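Isocitrate dehydrogenase [NAD] subunit 1, mitochondrial (Saccharomyces cerevisiae, PDB 3BLX) catalyses, as part of an octamer with its partner subunit, the NAD-dependent oxidative decarboxylation of isocitrate to 2-oxoglutarate in the citric acid cycle, and also binds mitochondrial mRNA leaders. Local coordinates at residues 126-131 against 164-169. Sequence-based numbering, arbitrary orientation.
Sequences IVIREN and RFAFDF
Ile128 on the strand 126-130 faces Ala166 on the helix 164-169, with their CA atoms 6.7 Å apart. The strand and helix run nearly antiparallel, at 157°, and their axes approach to 9.5 Å. All contacts between them are apolar. Both branches of Ile128 touch the Phe165 ring, and CD1 also reaches Ala166 and Phe169. Ile128 CG1 stands anti to the carbonyl carbon (chi1 -68°) and carries Ile128 CD1 out to the helix backbone, 3.7 Å from Ala166 CA. Ile128 CG2 meets Phe165 CD2 at 3.9 Å, approaching the ring obliquely. With an alanine here the contacts of CG2 and CD1 go, which would probably open a gap between Phe165, Ala166 and Phe169 and let the two rings shift. Ile126 extends the contact along the strand. Ile126 CD1 comes in the plane of the Phe169 ring, at the edge, 3.7 Å from Phe169 CE1. Strand 124-130 pairs with strands 105-111 and 232-235. Val107 of the first touches both Ile126 and Phe165. Val234 of the second packs on Ala166. Helix 156-172 thus lies on the mixed sheet over strand 124-130, with the alternate residues Ile126 and Ile128 turned to it, in the alpha/beta fold of the isocitrate and isopropylmalate dehydrogenases.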
loop_
_atom_site.group_PDB
_atom_site.type_symbol
_atom_site.label_atom_id
_atom_site.label_comp_id
_atom_site.label_asym_id
_atom_site.label_seq_id
_atom_site.Cartn_x
_atom_site.Cartn_y
_atom_site.Cartn_z
ATOM N N ILE E 126 19.091 8.656 31.589
ATOM C CA ILE E 126 17.982 8.589 30.663
ATOM C C ILE E 126 17.641 7.126 30.454
ATOM O O ILE E 126 18.526 6.329 30.171
ATOM C CB ILE E 126 18.401 9.183 29.345
ATOM C CG1 ILE E 126 18.736 10.645 29.559
ATOM C CG2 ILE E 126 17.310 9.004 28.269
ATOM C CD1 ILE E 126 19.198 11.317 28.302
ATOM N N VAL E 127 16.371 6.777 30.629
ATOM C CA VAL E 127 15.921 5.415 30.439
ATOM C C VAL E 127 15.022 5.376 29.216
ATOM O O VAL E 127 14.018 6.086 29.137
ATOM C CB VAL E 127 15.173 4.870 31.685
ATOM C CG1 VAL E 127 14.517 3.524 31.373
ATOM C CG2 VAL E 127 16.128 4.745 32.870
ATOM N N ILE E 128 15.412 4.577 28.233
ATOM C CA ILE E 128 14.620 4.429 27.003
ATOM C C ILE E 128 14.084 3.011 26.997
ATOM O O ILE E 128 14.857 2.060 27.047
ATOM C CB ILE E 128 15.477 4.686 25.741
ATOM C CG1 ILE E 128 15.883 6.150 25.647
ATOM C CG2 ILE E 128 14.742 4.272 24.495
ATOM C CD1 ILE E 128 16.897 6.451 24.607
ATOM N N ARG E 129 12.766 2.854 26.979
ATOM C CA ARG E 129 12.211 1.508 26.976
ATOM C C ARG E 129 11.332 1.190 25.746
ATOM O O ARG E 129 10.621 2.053 25.239
ATOM C CB ARG E 129 11.509 1.205 28.303
ATOM C CG ARG E 129 10.067 1.579 28.359
ATOM C CD ARG E 129 9.315 0.624 29.252
ATOM N NE ARG E 129 7.879 0.812 29.102
ATOM C CZ ARG E 129 7.192 1.726 29.778
ATOM N NH1 ARG E 129 7.826 2.512 30.647
ATOM N NH2 ARG E 129 5.879 1.857 29.594
ATOM N N GLU E 130 11.425 -0.046 25.268
ATOM C CA GLU E 130 10.665 -0.518 24.136
ATOM C C GLU E 130 9.206 -0.638 24.536
ATOM O O GLU E 130 8.912 -1.171 25.589
ATOM C CB GLU E 130 11.199 -1.884 23.684
ATOM C CG GLU E 130 10.956 -2.204 22.207
ATOM C CD GLU E 130 9.481 -2.468 21.859
ATOM O OE1 GLU E 130 8.798 -3.191 22.631
ATOM O OE2 GLU E 130 9.017 -1.949 20.805
ATOM N N ASN E 131 8.298 -0.164 23.678
ATOM C CA ASN E 131 6.897 -0.011 24.069
ATOM C C ASN E 131 5.838 -0.784 23.234
ATOM O O ASN E 131 4.639 -0.519 23.349
ATOM C CB ASN E 131 6.557 1.500 24.143
ATOM C CG ASN E 131 5.176 1.777 24.729
ATOM O OD1 ASN E 131 4.835 1.335 25.838
ATOM N ND2 ASN E 131 4.372 2.518 23.983
ATOM N N ARG E 164 18.206 1.930 17.323
ATOM C CA ARG E 164 18.586 3.090 16.537
ATOM C C ARG E 164 18.016 4.310 17.204
ATOM O O ARG E 164 18.625 5.387 17.192
ATOM C CB ARG E 164 18.116 2.984 15.084
ATOM C CG ARG E 164 18.827 1.864 14.362
ATOM C CD ARG E 164 18.528 1.832 12.876
ATOM N NE ARG E 164 19.388 0.831 12.256
ATOM C CZ ARG E 164 18.972 -0.354 11.830
ATOM N NH1 ARG E 164 17.684 -0.706 11.907
ATOM N NH2 ARG E 164 19.848 -1.189 11.304
ATOM N N PHE E 165 16.854 4.143 17.817
ATOM C CA PHE E 165 16.253 5.272 18.507
ATOM C C PHE E 165 17.164 5.743 19.637
ATOM O O PHE E 165 17.444 6.935 19.772
ATOM C CB PHE E 165 14.884 4.934 19.086
ATOM C CG PHE E 165 14.286 6.069 19.833
ATOM C CD1 PHE E 165 13.449 6.968 19.190
ATOM C CD2 PHE E 165 14.614 6.286 21.166
ATOM C CE1 PHE E 165 12.925 8.056 19.873
ATOM C CE2 PHE E 165 14.105 7.364 21.862
ATOM C CZ PHE E 165 13.253 8.259 21.209
ATOM N N ALA E 166 17.608 4.792 20.446
ATOM C CA ALA E 166 18.474 5.080 21.580
ATOM C C ALA E 166 19.788 5.728 21.142
ATOM O O ALA E 166 20.234 6.724 21.734
ATOM C CB ALA E 166 18.756 3.815 22.383
ATOM N N PHE E 167 20.408 5.188 20.099
ATOM C CA PHE E 167 21.673 5.736 19.639
ATOM C C PHE E 167 21.490 7.098 19.018
ATOM O O PHE E 167 22.274 8.003 19.293
ATOM C CB PHE E 167 22.356 4.774 18.686
ATOM C CG PHE E 167 22.954 3.591 19.380
ATOM C CD1 PHE E 167 23.959 3.762 20.324
ATOM C CD2 PHE E 167 22.513 2.316 19.101
ATOM C CE1 PHE E 167 24.532 2.669 20.966
ATOM C CE2 PHE E 167 23.077 1.215 19.746
ATOM C CZ PHE E 167 24.091 1.399 20.686
ATOM N N ASP E 168 20.449 7.255 18.199
ATOM C CA ASP E 168 20.158 8.564 17.602
ATOM C C ASP E 168 19.911 9.625 18.654
ATOM O O ASP E 168 20.168 10.803 18.426
ATOM C CB ASP E 168 18.966 8.497 16.666
ATOM C CG ASP E 168 19.303 7.854 15.325
ATOM O OD1 ASP E 168 20.482 7.950 14.888
ATOM O OD2 ASP E 168 18.383 7.260 14.702
ATOM N N PHE E 169 19.425 9.193 19.807
ATOM C CA PHE E 169 19.067 10.091 20.906
ATOM C C PHE E 169 20.321 10.493 21.671
ATOM O O PHE E 169 20.499 11.642 22.035
ATOM C CB PHE E 169 18.089 9.374 21.832
ATOM C CG PHE E 169 17.430 10.254 22.837
ATOM C CD1 PHE E 169 18.016 10.454 24.092
ATOM C CD2 PHE E 169 16.200 10.840 22.556
ATOM C CE1 PHE E 169 17.395 11.250 25.044
ATOM C CE2 PHE E 169 15.569 11.632 23.492
ATOM C CZ PHE E 169 16.166 11.844 24.746
#